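PDB 2QZI: uncharacterized protein, which is of unknown function but belongs to the DUF1827 family, is probably cytosolic, and binds sodium ions in the crystal. Local coordinates for residues A[37-42]-A[69-74]; A[14-19]-A[29-34]; A[52-57]-A[61-66]. All coordinates share one frame; numbering follows the deposited sequence.

Contact 1: residues A[37-42]-A[69-74]; sequences TDVVFT and EFFLKR. With NA (sodium ion), chain F.
Phe41 on the strand and Phe71 on the helix make the heart of this contact, a worked example of how one large side chain contributes to packing a helix against a beta-sheet. CE1 of Phe71 comes over one face of the Phe41 ring, 3.5 Å from Phe41 CG, while the neighbouring CD1 of Phe71 lies above the same ring, displaced toward its rim. The ring centroids are 4.8 Å apart and the planes meet at 41°, an oblique arrangement. Further round the Phe71 ring, CE2 touches the methyl CG1 of Val39 at 3.9 Å, so one aromatic side chain bridges two strand residues that point to the same side of the sheet.

With chi1 near 180° (-176° in Val39, 175° in Phe41), Val39 CG1 and Phe41 CG both stand opposite the backbone nitrogen, on the side where Phe71 lies. The Phe71 ring lies between the two, its side chain running past those of Val39 and Phe41 in the opposite direction. No hydrogen bond crosses this wholly apolar, buried interface.

A second shell packs round the Phe71 ring. Phe70 sets its CD2 over one face of it, and Tyr32 packs against Phe71 edge-to-face. At the end of the strand segment, beyond the apolar patch, Thr42 OG1 binds a sodium ion at 2.6 Å; His47 O and a water are further ligands of that ion.

Strand 37-44 runs between strands 28-34 and 47-53, bonded to both through its backbone. Helix 61-74 packs on this face of the sheet, with Phe71 also touching Leu50 of strand 47-53 and Leu6 of strand 6-8.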
ATOM      1  N   THR A  37       0.157   1.806 -12.659  1.00 71.61           N
ATOM      2  CA  THR A  37       0.296   1.015 -11.462  1.00 70.08           C
ATOM      3  C   THR A  37      -0.756   1.380 -10.407  1.00 70.75           C
ATOM      4  O   THR A  37      -1.047   2.586 -10.148  1.00 65.51           O
ATOM      5  CB  THR A  37       1.752   1.155 -10.909  1.00 70.87           C
ATOM      6  OG1 THR A  37       2.668   0.564 -11.835  1.00 68.58           O
ATOM      7  CG2 THR A  37       1.934   0.433  -9.611  1.00 67.82           C
ATOM      8  N   ASP A  38      -1.332   0.340  -9.787  1.00 71.58           N
ATOM      9  CA  ASP A  38      -2.361   0.556  -8.768  1.00 73.72           C
ATOM     10  C   ASP A  38      -1.859   0.190  -7.383  1.00 74.12           C
ATOM     11  O   ASP A  38      -1.185  -0.795  -7.220  1.00 73.30           O
ATOM     12  CB  ASP A  38      -3.578  -0.328  -8.979  1.00 75.33           C
ATOM     13  CG  ASP A  38      -4.123  -0.263 -10.335  1.00 79.04           C
ATOM     14  OD1 ASP A  38      -4.532   0.835 -10.758  1.00 82.24           O
ATOM     15  OD2 ASP A  38      -4.098  -1.352 -10.996  1.00 87.81           O
ATOM     16  N   VAL A  39      -2.263   0.979  -6.391  1.00 74.51           N
ATOM     17  CA  VAL A  39      -1.792   0.820  -5.037  1.00 75.69           C
ATOM     18  C   VAL A  39      -3.039   0.803  -4.179  1.00 75.05           C
ATOM     19  O   VAL A  39      -4.000   1.550  -4.438  1.00 74.98           O
ATOM     20  CB  VAL A  39      -0.795   1.961  -4.624  1.00 76.54           C
ATOM     21  CG1 VAL A  39      -0.220   1.743  -3.257  1.00 69.22           C
ATOM     22  CG2 VAL A  39       0.369   2.061  -5.628  1.00 76.67           C
ATOM     23  N   VAL A  40      -3.024  -0.147  -3.267  1.00 75.23           N
ATOM     24  CA  VAL A  40      -3.989  -0.258  -2.151  1.00 75.66           C
ATOM     25  C   VAL A  40      -3.210  -0.119  -0.865  1.00 75.07           C
ATOM     26  O   VAL A  40      -2.222  -0.758  -0.699  1.00 73.22           O
ATOM     27  CB  VAL A  40      -4.826  -1.578  -2.178  1.00 75.23           C
ATOM     28  CG1 VAL A  40      -5.857  -1.545  -1.042  1.00 75.78           C
ATOM     29  CG2 VAL A  40      -5.612  -1.625  -3.529  1.00 75.78           C
ATOM     30  N   PHE A  41      -3.627   0.811  -0.011  1.00 75.77           N
ATOM     31  CA  PHE A  41      -2.954   1.056   1.276  1.00 75.50           C
ATOM     32  C   PHE A  41      -3.954   0.849   2.412  1.00 76.01           C
ATOM     33  O   PHE A  41      -5.014   1.460   2.398  1.00 76.34           O
ATOM     34  CB  PHE A  41      -2.524   2.520   1.291  1.00 74.57           C
ATOM     35  CG  PHE A  41      -1.922   2.988   2.595  1.00 75.33           C
ATOM     36  CD1 PHE A  41      -0.807   2.336   3.150  1.00 73.32           C
ATOM     37  CD2 PHE A  41      -2.457   4.084   3.271  1.00 75.67           C
ATOM     38  CE1 PHE A  41      -0.257   2.786   4.342  1.00 75.13           C
ATOM     39  CE2 PHE A  41      -1.926   4.525   4.513  1.00 75.89           C
ATOM     40  CZ  PHE A  41      -0.826   3.861   5.041  1.00 75.21           C
ATOM     41  N   THR A  42      -3.551   0.101   3.438  1.00 76.15           N
ATOM     42  CA  THR A  42      -4.389  -0.161   4.617  1.00 75.39           C
ATOM     43  C   THR A  42      -3.612  -0.082   5.938  1.00 74.10           C
ATOM     44  O   THR A  42      -2.415  -0.269   5.943  1.00 71.62           O
ATOM     45  CB  THR A  42      -5.003  -1.602   4.604  1.00 75.47           C
ATOM     46  OG1 THR A  42      -4.005  -2.590   4.871  1.00 77.52           O
ATOM     47  CG2 THR A  42      -5.729  -1.981   3.263  1.00 72.54           C
ATOM     48  N   GLU A  69       8.631   4.900  -0.422  1.00 71.08           N
ATOM     49  CA  GLU A  69       9.147   6.025   0.323  1.00 73.39           C
ATOM     50  C   GLU A  69       8.079   7.139   0.459  1.00 73.63           C
ATOM     51  O   GLU A  69       8.125   7.905   1.434  1.00 75.22           O
ATOM     52  CB  GLU A  69      10.459   6.549  -0.279  1.00 75.27           C
ATOM     53  CG  GLU A  69      11.715   5.648   0.014  1.00 81.76           C
ATOM     54  CD  GLU A  69      11.991   5.365   1.541  1.00 90.25           C
ATOM     55  OE1 GLU A  69      12.222   4.163   1.916  1.00 91.03           O
ATOM     56  OE2 GLU A  69      11.964   6.338   2.351  1.00 91.18           O
ATOM     57  N   PHE A  70       7.139   7.222  -0.494  1.00 71.46           N
ATOM     58  CA  PHE A  70       5.978   8.109  -0.393  1.00 70.80           C
ATOM     59  C   PHE A  70       5.103   7.759   0.814  1.00 71.80           C
ATOM     60  O   PHE A  70       4.735   8.623   1.589  1.00 72.97           O
ATOM     61  CB  PHE A  70       5.123   8.043  -1.666  1.00 69.94           C
ATOM     62  CG  PHE A  70       3.875   8.955  -1.625  1.00 70.01           C
ATOM     63  CD1 PHE A  70       3.952  10.293  -2.009  1.00 68.32           C
ATOM     64  CD2 PHE A  70       2.649   8.450  -1.192  1.00 70.48           C
ATOM     65  CE1 PHE A  70       2.783  11.125  -1.967  1.00 69.59           C
ATOM     66  CE2 PHE A  70       1.500   9.253  -1.094  1.00 74.36           C
ATOM     67  CZ  PHE A  70       1.560  10.609  -1.507  1.00 71.85           C
ATOM     68  N   PHE A  71       4.793   6.481   1.001  1.00 73.15           N
ATOM     69  CA  PHE A  71       3.951   6.055   2.149  1.00 71.94           C
ATOM     70  C   PHE A  71       4.657   6.245   3.469  1.00 71.38           C
ATOM     71  O   PHE A  71       4.068   6.744   4.427  1.00 70.22           O
ATOM     72  CB  PHE A  71       3.322   4.667   1.933  1.00 71.76           C
ATOM     73  CG  PHE A  71       2.186   4.723   0.963  1.00 70.63           C
ATOM     74  CD1 PHE A  71       0.878   5.014   1.391  1.00 68.86           C
ATOM     75  CD2 PHE A  71       2.433   4.587  -0.396  1.00 69.94           C
ATOM     76  CE1 PHE A  71      -0.175   5.179   0.420  1.00 73.74           C
ATOM     77  CE2 PHE A  71       1.392   4.768  -1.356  1.00 72.81           C
ATOM     78  CZ  PHE A  71       0.092   5.047  -0.941  1.00 73.41           C
ATOM     79  N   LEU A  72       5.942   5.942   3.478  1.00 72.83           N
ATOM     80  CA  LEU A  72       6.746   6.044   4.691  1.00 74.10           C
ATOM     81  C   LEU A  72       6.874   7.490   5.106  1.00 75.37           C
ATOM     82  O   LEU A  72       6.938   7.818   6.274  1.00 77.97           O
ATOM     83  CB  LEU A  72       8.136   5.418   4.478  1.00 72.34           C
ATOM     84  CG  LEU A  72       8.137   3.898   4.620  1.00 73.00           C
ATOM     85  CD1 LEU A  72       9.489   3.324   4.211  1.00 67.03           C
ATOM     86  CD2 LEU A  72       7.746   3.434   6.094  1.00 66.42           C
ATOM     87  N   LYS A  73       6.931   8.370   4.146  1.00 77.09           N
ATOM     88  CA  LYS A  73       7.121   9.761   4.448  1.00 78.83           C
ATOM     89  C   LYS A  73       5.801  10.407   4.832  1.00 79.86           C
ATOM     90  O   LYS A  73       5.775  11.297   5.683  1.00 81.21           O
ATOM     91  CB  LYS A  73       7.752  10.483   3.243  1.00 78.01           C
ATOM     92  CG  LYS A  73       8.137  11.915   3.497  1.00 79.58           C
ATOM     93  CD  LYS A  73       8.566  12.571   2.191  1.00 83.46           C
ATOM     94  CE  LYS A  73       8.979  14.041   2.390  1.00 88.40           C
ATOM     95  NZ  LYS A  73       9.952  14.197   3.514  1.00 89.20           N
ATOM     96  N   ARG A  74       4.712   9.979   4.204  1.00 81.11           N
ATOM     97  CA  ARG A  74       3.464  10.739   4.249  1.00 82.56           C
ATOM     98  C   ARG A  74       2.320  10.078   5.066  1.00 83.33           C
ATOM     99  O   ARG A  74       1.454  10.783   5.614  1.00 83.75           O
ATOM    100  CB  ARG A  74       2.991  11.090   2.828  1.00 82.15           C
ATOM    101  CG  ARG A  74       3.995  11.870   2.016  1.00 84.13           C
ATOM    102  CD  ARG A  74       3.747  13.349   2.238  1.00 88.88           C
ATOM    103  NE  ARG A  74       4.952  14.177   2.194  1.00 92.50           N
ATOM    104  CZ  ARG A  74       5.082  15.274   1.438  1.00 95.88           C
ATOM    105  NH1 ARG A  74       4.072  15.688   0.652  1.00 96.80           N
ATOM    106  NH2 ARG A  74       6.217  15.975   1.473  1.00 94.90           N
TER
HETATM  107 NA    NA F 102      -3.299  -3.274   7.243  1.00 45.56          NA
HETATM  108  O   HOH W   1      -5.299  -5.338   7.139  1.00 41.51           O

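Contact 2: residues A[14-19]-A[29-34]; sequences QELVNN and VETYSA
Val17 and Val29 fit closely where the helix meets the start of the strand, their CA atoms only 5.6 Å apart. The packing there is of side chain against backbone as much as methyl against methyl: CG2 of Val17 lies 3.8 Å from Val29 O, and in return CG1 of Val29 comes to 4.0 Å from Val17 CA. The other Val29 methyl, CG2, rests near Val17 O, so each valine abuts the main chain of the other.

Helix 14-23 is the connection between strands 6-8 and 28-34, antiparallel neighbours in the sheet, and it packs back on the second of them. Residue alternation along that strand selects the face: Val29 and Thr31 turn toward the helix, whereas Glu30 turns away, its OE1 accepting a hydrogen bond from Tyr32 OH.

Next to the valine pair the contact thins. Leu16, partly exposed, stretches CD2 to the Thr31 methyl CG2 at 3.9 Å; a chi1 of 168° swings CG away from its own N and brings CD2 nearer the strand. Asn18, turned away from the strand, bonds back to the helix: its ND2 donates a nearly straight bond of 2.6 Å to Gln14 O, a carbonyl that also accepts from Asn18 N.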
ATOM      1  N   GLN A  14     -15.048   3.064  -3.837  1.00 73.03           N
ATOM      2  CA  GLN A  14     -15.832   2.974  -2.631  1.00 72.24           C
ATOM      3  C   GLN A  14     -16.367   1.578  -2.344  1.00 73.23           C
ATOM      4  O   GLN A  14     -16.578   1.225  -1.186  1.00 72.55           O
ATOM      5  CB  GLN A  14     -16.961   3.984  -2.688  1.00 71.58           C
ATOM      6  CG  GLN A  14     -16.463   5.426  -2.597  1.00 71.43           C
ATOM      7  CD  GLN A  14     -15.966   5.720  -1.204  1.00 69.59           C
ATOM      8  OE1 GLN A  14     -16.768   5.827  -0.265  1.00 69.95           O
ATOM      9  NE2 GLN A  14     -14.656   5.835  -1.044  1.00 67.55           N
ATOM     10  N   GLU A  15     -16.589   0.797  -3.398  1.00 74.42           N
ATOM     11  CA  GLU A  15     -16.915  -0.627  -3.245  1.00 76.23           C
ATOM     12  C   GLU A  15     -15.771  -1.385  -2.584  1.00 75.32           C
ATOM     13  O   GLU A  15     -15.955  -2.107  -1.614  1.00 75.51           O
ATOM     14  CB  GLU A  15     -17.187  -1.264  -4.619  1.00 76.73           C
ATOM     15  CG  GLU A  15     -18.676  -1.436  -4.944  1.00 81.64           C
ATOM     16  CD  GLU A  15     -18.947  -1.703  -6.464  1.00 86.59           C
ATOM     17  OE1 GLU A  15     -18.099  -2.390  -7.128  1.00 82.68           O
ATOM     18  OE2 GLU A  15     -20.014  -1.199  -6.964  1.00 86.56           O
ATOM     19  N   LEU A  16     -14.589  -1.245  -3.160  1.00 75.11           N
ATOM     20  CA  LEU A  16     -13.439  -1.956  -2.674  1.00 75.34           C
ATOM     21  C   LEU A  16     -13.100  -1.496  -1.242  1.00 75.44           C
ATOM     22  O   LEU A  16     -12.817  -2.311  -0.387  1.00 76.87           O
ATOM     23  CB  LEU A  16     -12.255  -1.778  -3.625  1.00 74.61           C
ATOM     24  CG  LEU A  16     -10.929  -2.265  -3.046  1.00 76.84           C
ATOM     25  CD1 LEU A  16     -10.964  -3.855  -2.953  1.00 79.59           C
ATOM     26  CD2 LEU A  16      -9.831  -1.816  -3.960  1.00 79.82           C
ATOM     27  N   VAL A  17     -13.141  -0.179  -1.013  1.00 75.34           N
ATOM     28  CA  VAL A  17     -12.839   0.392   0.302  1.00 74.87           C
ATOM     29  C   VAL A  17     -13.754  -0.241   1.352  1.00 74.49           C
ATOM     30  O   VAL A  17     -13.270  -0.810   2.336  1.00 75.36           O
ATOM     31  CB  VAL A  17     -13.011   1.957   0.265  1.00 74.55           C
ATOM     32  CG1 VAL A  17     -13.210   2.542   1.679  1.00 72.47           C
ATOM     33  CG2 VAL A  17     -11.800   2.554  -0.479  1.00 74.32           C
ATOM     34  N   ASN A  18     -15.069  -0.165   1.127  1.00 72.71           N
ATOM     35  CA  ASN A  18     -15.998  -0.817   2.015  1.00 72.72           C
ATOM     36  C   ASN A  18     -15.920  -2.356   2.143  1.00 72.17           C
ATOM     37  O   ASN A  18     -16.134  -2.891   3.224  1.00 71.55           O
ATOM     38  CB  ASN A  18     -17.371  -0.333   1.692  1.00 72.26           C
ATOM     39  CG  ASN A  18     -17.532   1.146   2.086  1.00 76.21           C
ATOM     40  OD1 ASN A  18     -17.756   1.459   3.275  1.00 76.03           O
ATOM     41  ND2 ASN A  18     -17.325   2.064   1.106  1.00 71.95           N
ATOM     42  N   ASN A  19     -15.612  -3.055   1.057  1.00 72.61           N
ATOM     43  CA  ASN A  19     -15.503  -4.530   1.109  1.00 74.51           C
ATOM     44  C   ASN A  19     -14.381  -4.924   2.097  1.00 74.10           C
ATOM     45  O   ASN A  19     -14.544  -5.860   2.886  1.00 74.40           O
ATOM     46  CB  ASN A  19     -15.269  -5.188  -0.282  1.00 74.26           C
ATOM     47  CG  ASN A  19     -16.564  -5.253  -1.158  1.00 80.04           C
ATOM     48  OD1 ASN A  19     -17.702  -5.200  -0.647  1.00 83.95           O
ATOM     49  ND2 ASN A  19     -16.381  -5.373  -2.503  1.00 82.57           N
ATOM     50  N   VAL A  29      -8.531   2.130   4.639  1.00 73.34           N
ATOM     51  CA  VAL A  29      -8.308   1.614   3.307  1.00 73.31           C
ATOM     52  C   VAL A  29      -8.304   2.763   2.319  1.00 75.02           C
ATOM     53  O   VAL A  29      -9.277   3.535   2.210  1.00 74.74           O
ATOM     54  CB  VAL A  29      -9.390   0.614   2.834  1.00 73.45           C
ATOM     55  CG1 VAL A  29      -9.016   0.041   1.415  1.00 72.66           C
ATOM     56  CG2 VAL A  29      -9.647  -0.556   3.844  1.00 73.99           C
ATOM     57  N   GLU A  30      -7.210   2.882   1.589  1.00 75.53           N
ATOM     58  CA  GLU A  30      -7.115   3.913   0.566  1.00 75.94           C
ATOM     59  C   GLU A  30      -6.544   3.336  -0.706  1.00 75.24           C
ATOM     60  O   GLU A  30      -5.791   2.361  -0.652  1.00 74.42           O
ATOM     61  CB  GLU A  30      -6.214   5.008   1.068  1.00 77.71           C
ATOM     62  CG  GLU A  30      -6.626   5.475   2.418  1.00 82.13           C
ATOM     63  CD  GLU A  30      -6.064   6.815   2.758  1.00 88.65           C
ATOM     64  OE1 GLU A  30      -4.909   7.107   2.390  1.00 89.66           O
ATOM     65  OE2 GLU A  30      -6.774   7.562   3.453  1.00 94.22           O
ATOM     66  N   THR A  31      -6.942   3.889  -1.837  1.00 74.11           N
ATOM     67  CA  THR A  31      -6.369   3.457  -3.114  1.00 74.52           C
ATOM     68  C   THR A  31      -5.672   4.606  -3.839  1.00 72.95           C
ATOM     69  O   THR A  31      -6.033   5.733  -3.680  1.00 71.53           O
ATOM     70  CB  THR A  31      -7.420   2.876  -4.068  1.00 73.90           C
ATOM     71  OG1 THR A  31      -8.425   3.817  -4.228  1.00 75.26           O
ATOM     72  CG2 THR A  31      -8.059   1.581  -3.536  1.00 75.63           C
ATOM     73  N   TYR A  32      -4.601   4.290  -4.582  1.00 74.55           N
ATOM     74  CA  TYR A  32      -3.838   5.293  -5.348  1.00 72.17           C
ATOM     75  C   TYR A  32      -3.396   4.706  -6.689  1.00 73.40           C
ATOM     76  O   TYR A  32      -3.109   3.503  -6.799  1.00 71.61           O
ATOM     77  CB  TYR A  32      -2.545   5.677  -4.624  1.00 72.22           C
ATOM     78  CG  TYR A  32      -2.736   6.374  -3.309  1.00 75.06           C
ATOM     79  CD1 TYR A  32      -2.447   7.721  -3.177  1.00 76.44           C
ATOM     80  CD2 TYR A  32      -3.193   5.658  -2.155  1.00 78.29           C
ATOM     81  CE1 TYR A  32      -2.618   8.361  -1.973  1.00 78.23           C
ATOM     82  CE2 TYR A  32      -3.400   6.324  -0.942  1.00 76.63           C
ATOM     83  CZ  TYR A  32      -3.073   7.661  -0.868  1.00 77.24           C
ATOM     84  OH  TYR A  32      -3.251   8.342   0.319  1.00 78.80           O
ATOM     85  N   SER A  33      -3.338   5.584  -7.687  1.00 73.20           N
ATOM     86  CA  SER A  33      -2.631   5.394  -8.929  1.00 76.44           C
ATOM     87  C   SER A  33      -1.191   5.910  -8.846  1.00 77.56           C
ATOM     88  O   SER A  33      -0.884   6.877  -8.151  1.00 78.66           O
ATOM     89  CB  SER A  33      -3.309   6.243 -10.017  1.00 78.00           C
ATOM     90  OG  SER A  33      -4.321   5.439 -10.592  1.00 83.05           O
ATOM     91  N   ALA A  34      -0.308   5.245  -9.569  1.00 78.55           N
ATOM     92  CA  ALA A  34       1.051   5.666  -9.789  1.00 77.64           C
ATOM     93  C   ALA A  34       1.217   5.423 -11.309  1.00 77.38           C
ATOM     94  O   ALA A  34       1.787   4.446 -11.732  1.00 77.96           O
ATOM     95  CB  ALA A  34       1.982   4.804  -8.905  1.00 77.63           C
TER

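Contact 3: residues A[52-57]-A[61-66]; sequences ISNKHR and DNELEV
Glu63 OE1 is a carboxylate oxygen held from two directions, by Arg57 in the preceding turn and by Thr37 of strand 37-44: it accepts a 3.2 Å bond from Arg57 NH2, with an N-H...O angle of 162°, another from Thr37 OG1 and, weakly, one from Arg57 NH1. Its partner OE2 offers the syn lone pair to Arg57 NH1 at 3.1 Å and also takes the backbone N-H of Lys60. The result is a two-nitrogen, end-on salt bridge, with the guanidinium and carboxylate planes 33° apart. Two extended chains arriving from opposite directions produce it.

Asn54 lies against the guanidinium. Its ND2 sits 2.9 Å above the centre of one face of the Arg57 group, making no hydrogen bond to it but donating instead to Asn36 OD1. The other end of the amide closes an Asx turn: OD1 receives His56 N, together with His56 ND1 at 3.0 Å.

Beside the polar cluster, Ile52 CD1 meets Leu64 CD2 at 3.9 Å, the two side chains crossing nearly at right angles. This apolar pair lies over strand 94-100, where both residues touch Ile97, and fastens the first turns of helix 61-74 to strand 47-53 beside it.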
ATOM      1  N   ILE A  52       0.726  -3.448  -4.436  1.00 75.88           N
ATOM      2  CA  ILE A  52       1.192  -2.698  -5.606  1.00 73.83           C
ATOM      3  C   ILE A  52       1.183  -3.680  -6.776  1.00 73.87           C
ATOM      4  O   ILE A  52       1.767  -4.771  -6.704  1.00 71.88           O
ATOM      5  CB  ILE A  52       2.614  -2.150  -5.432  1.00 74.04           C
ATOM      6  CG1 ILE A  52       2.671  -1.236  -4.186  1.00 74.82           C
ATOM      7  CG2 ILE A  52       3.149  -1.464  -6.741  1.00 72.55           C
ATOM      8  CD1 ILE A  52       4.117  -1.059  -3.683  1.00 78.14           C
ATOM      9  N   SER A  53       0.433  -3.316  -7.807  1.00 72.46           N
ATOM     10  CA  SER A  53       0.197  -4.210  -8.914  1.00 74.95           C
ATOM     11  C   SER A  53       0.015  -3.414 -10.211  1.00 74.59           C
ATOM     12  O   SER A  53      -0.254  -2.229 -10.190  1.00 71.65           O
ATOM     13  CB  SER A  53      -1.083  -4.994  -8.635  1.00 75.15           C
ATOM     14  OG  SER A  53      -2.140  -4.072  -8.421  1.00 79.30           O
ATOM     15  N   ASN A  54       0.187  -4.094 -11.333  1.00 76.36           N
ATOM     16  CA  ASN A  54       0.087  -3.455 -12.626  1.00 77.24           C
ATOM     17  C   ASN A  54      -0.440  -4.407 -13.687  1.00 78.98           C
ATOM     18  O   ASN A  54       0.291  -5.225 -14.161  1.00 81.24           O
ATOM     19  CB  ASN A  54       1.462  -2.948 -13.043  1.00 76.87           C
ATOM     20  CG  ASN A  54       1.390  -1.973 -14.231  1.00 77.40           C
ATOM     21  OD1 ASN A  54       0.618  -2.160 -15.163  1.00 75.92           O
ATOM     22  ND2 ASN A  54       2.167  -0.922 -14.164  1.00 77.34           N
ATOM     23  N   LYS A  55      -1.697  -4.283 -14.084  1.00 81.87           N
ATOM     24  CA  LYS A  55      -2.347  -5.229 -14.999  1.00 83.80           C
ATOM     25  C   LYS A  55      -1.524  -5.580 -16.261  1.00 84.91           C
ATOM     26  O   LYS A  55      -1.496  -6.747 -16.693  1.00 85.65           O
ATOM     27  CB  LYS A  55      -3.769  -4.715 -15.336  1.00 85.05           C
ATOM     28  CG  LYS A  55      -4.619  -4.413 -14.051  1.00 87.55           C
ATOM     29  CD  LYS A  55      -6.069  -4.015 -14.325  1.00 94.31           C
ATOM     30  CE  LYS A  55      -6.198  -2.527 -14.789  1.00 97.73           C
ATOM     31  NZ  LYS A  55      -6.404  -1.565 -13.614  1.00101.36           N
ATOM     32  N   HIS A  56      -0.802  -4.597 -16.802  1.00 85.61           N
ATOM     33  CA  HIS A  56      -0.116  -4.721 -18.104  1.00 86.67           C
ATOM     34  C   HIS A  56       1.314  -5.287 -18.042  1.00 86.92           C
ATOM     35  O   HIS A  56       1.744  -6.025 -18.941  1.00 87.11           O
ATOM     36  CB  HIS A  56      -0.074  -3.354 -18.800  1.00 87.03           C
ATOM     37  CG  HIS A  56      -1.259  -2.480 -18.498  1.00 88.64           C
ATOM     38  ND1 HIS A  56      -1.334  -1.685 -17.367  1.00 90.98           N
ATOM     39  CD2 HIS A  56      -2.417  -2.275 -19.180  1.00 90.39           C
ATOM     40  CE1 HIS A  56      -2.488  -1.029 -17.367  1.00 93.40           C
ATOM     41  NE2 HIS A  56      -3.158  -1.359 -18.464  1.00 91.83           N
ATOM     42  N   ARG A  57       2.053  -4.948 -16.987  1.00 86.58           N
ATOM     43  CA  ARG A  57       3.494  -5.179 -16.967  1.00 85.73           C
ATOM     44  C   ARG A  57       3.940  -5.494 -15.573  1.00 85.86           C
ATOM     45  O   ARG A  57       3.182  -5.320 -14.620  1.00 85.70           O
ATOM     46  CB  ARG A  57       4.258  -3.945 -17.481  1.00 85.76           C
ATOM     47  CG  ARG A  57       3.903  -2.606 -16.789  1.00 84.46           C
ATOM     48  CD  ARG A  57       4.816  -1.443 -17.240  1.00 81.27           C
ATOM     49  NE  ARG A  57       4.406  -0.153 -16.665  1.00 78.12           N
ATOM     50  CZ  ARG A  57       4.607   0.216 -15.393  1.00 80.16           C
ATOM     51  NH1 ARG A  57       5.227  -0.615 -14.512  1.00 74.19           N
ATOM     52  NH2 ARG A  57       4.165   1.411 -14.985  1.00 74.51           N
ATOM     53  N   ASP A  61      11.584  -1.875 -10.171  1.00 83.10           N
ATOM     54  CA  ASP A  61      12.220  -1.629  -8.864  1.00 84.00           C
ATOM     55  C   ASP A  61      12.222  -0.172  -8.358  1.00 83.62           C
ATOM     56  O   ASP A  61      12.072   0.059  -7.168  1.00 83.41           O
ATOM     57  CB  ASP A  61      13.663  -2.120  -8.893  1.00 84.70           C
ATOM     58  CG  ASP A  61      13.771  -3.623  -9.042  1.00 86.81           C
ATOM     59  OD1 ASP A  61      13.543  -4.320  -8.028  1.00 91.74           O
ATOM     60  OD2 ASP A  61      14.118  -4.092 -10.151  1.00 86.09           O
ATOM     61  N   ASN A  62      12.436   0.785  -9.255  1.00 83.97           N
ATOM     62  CA  ASN A  62      12.457   2.208  -8.901  1.00 84.30           C
ATOM     63  C   ASN A  62      11.060   2.757  -8.563  1.00 82.72           C
ATOM     64  O   ASN A  62      10.902   3.616  -7.699  1.00 82.57           O
ATOM     65  CB  ASN A  62      13.113   3.024 -10.028  1.00 85.29           C
ATOM     66  CG  ASN A  62      12.105   3.498 -11.099  1.00 89.65           C
ATOM     67  OD1 ASN A  62      11.397   4.507 -10.903  1.00 93.26           O
ATOM     68  ND2 ASN A  62      12.063   2.793 -12.250  1.00 91.65           N
ATOM     69  N   GLU A  63      10.062   2.251  -9.272  1.00 80.71           N
ATOM     70  CA  GLU A  63       8.675   2.443  -8.958  1.00 79.55           C
ATOM     71  C   GLU A  63       8.324   1.975  -7.545  1.00 79.18           C
ATOM     72  O   GLU A  63       7.644   2.701  -6.799  1.00 79.41           O
ATOM     73  CB  GLU A  63       7.902   1.610  -9.948  1.00 80.23           C
ATOM     74  CG  GLU A  63       6.538   2.064 -10.256  1.00 79.92           C
ATOM     75  CD  GLU A  63       5.992   1.334 -11.443  1.00 82.30           C
ATOM     76  OE1 GLU A  63       4.914   1.715 -11.926  1.00 88.38           O
ATOM     77  OE2 GLU A  63       6.636   0.377 -11.920  1.00 86.20           O
ATOM     78  N   LEU A  64       8.776   0.766  -7.183  1.00 76.78           N
ATOM     79  CA  LEU A  64       8.511   0.203  -5.888  1.00 76.69           C
ATOM     80  C   LEU A  64       9.080   1.153  -4.862  1.00 76.40           C
ATOM     81  O   LEU A  64       8.430   1.440  -3.876  1.00 75.85           O
ATOM     82  CB  LEU A  64       9.241  -1.145  -5.727  1.00 76.28           C
ATOM     83  CG  LEU A  64       8.792  -2.239  -4.752  1.00 77.41           C
ATOM     84  CD1 LEU A  64       9.973  -3.066  -4.172  1.00 78.97           C
ATOM     85  CD2 LEU A  64       7.964  -1.764  -3.632  1.00 79.43           C
ATOM     86  N   GLU A  65      10.313   1.610  -5.096  1.00 77.25           N
ATOM     87  CA  GLU A  65      11.071   2.446  -4.145  1.00 78.45           C
ATOM     88  C   GLU A  65      10.429   3.829  -3.916  1.00 76.78           C
ATOM     89  O   GLU A  65      10.326   4.298  -2.768  1.00 77.42           O
ATOM     90  CB  GLU A  65      12.532   2.577  -4.608  1.00 79.66           C
ATOM     91  CG  GLU A  65      13.532   1.487  -4.048  1.00 86.83           C
ATOM     92  CD  GLU A  65      12.924   0.070  -3.725  1.00 94.16           C
ATOM     93  OE1 GLU A  65      12.984  -0.829  -4.631  1.00 96.17           O
ATOM     94  OE2 GLU A  65      12.434  -0.139  -2.562  1.00 93.08           O
ATOM     95  N   VAL A  66       9.973   4.448  -4.997  1.00 74.14           N
ATOM     96  CA  VAL A  66       9.246   5.705  -4.954  1.00 72.57           C
ATOM     97  C   VAL A  66       7.919   5.546  -4.197  1.00 71.48           C
ATOM     98  O   VAL A  66       7.538   6.396  -3.396  1.00 70.30           O
ATOM     99  CB  VAL A  66       9.049   6.273  -6.380  1.00 72.35           C
ATOM    100  CG1 VAL A  66       8.030   7.407  -6.426  1.00 74.81           C
ATOM    101  CG2 VAL A  66      10.389   6.753  -6.950  1.00 70.29           C
TER

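In the fold
All three contacts pack a helix against the same antiparallel sheet, in which strands 28-34, 37-44 and 47-53 are consecutive neighbours. Contact 2 closes first along the chain; contact 1 then spans a longer loop that contains contact 3. Helix 61-74 serves contacts 1 and 3, whose centres are about 11 Å apart, so it is held near both ends. Contact 2 uses helix 14-23, and its centre lies about 12 Å from that of contact 1 and 17 Å from that of contact 3. Side chains alternate along strand 28-34 between facing helix 14-23 and joining the layer beneath helix 61-74. The two helices pack on opposite faces of the sheet, helix 14-23 near strand 28-34.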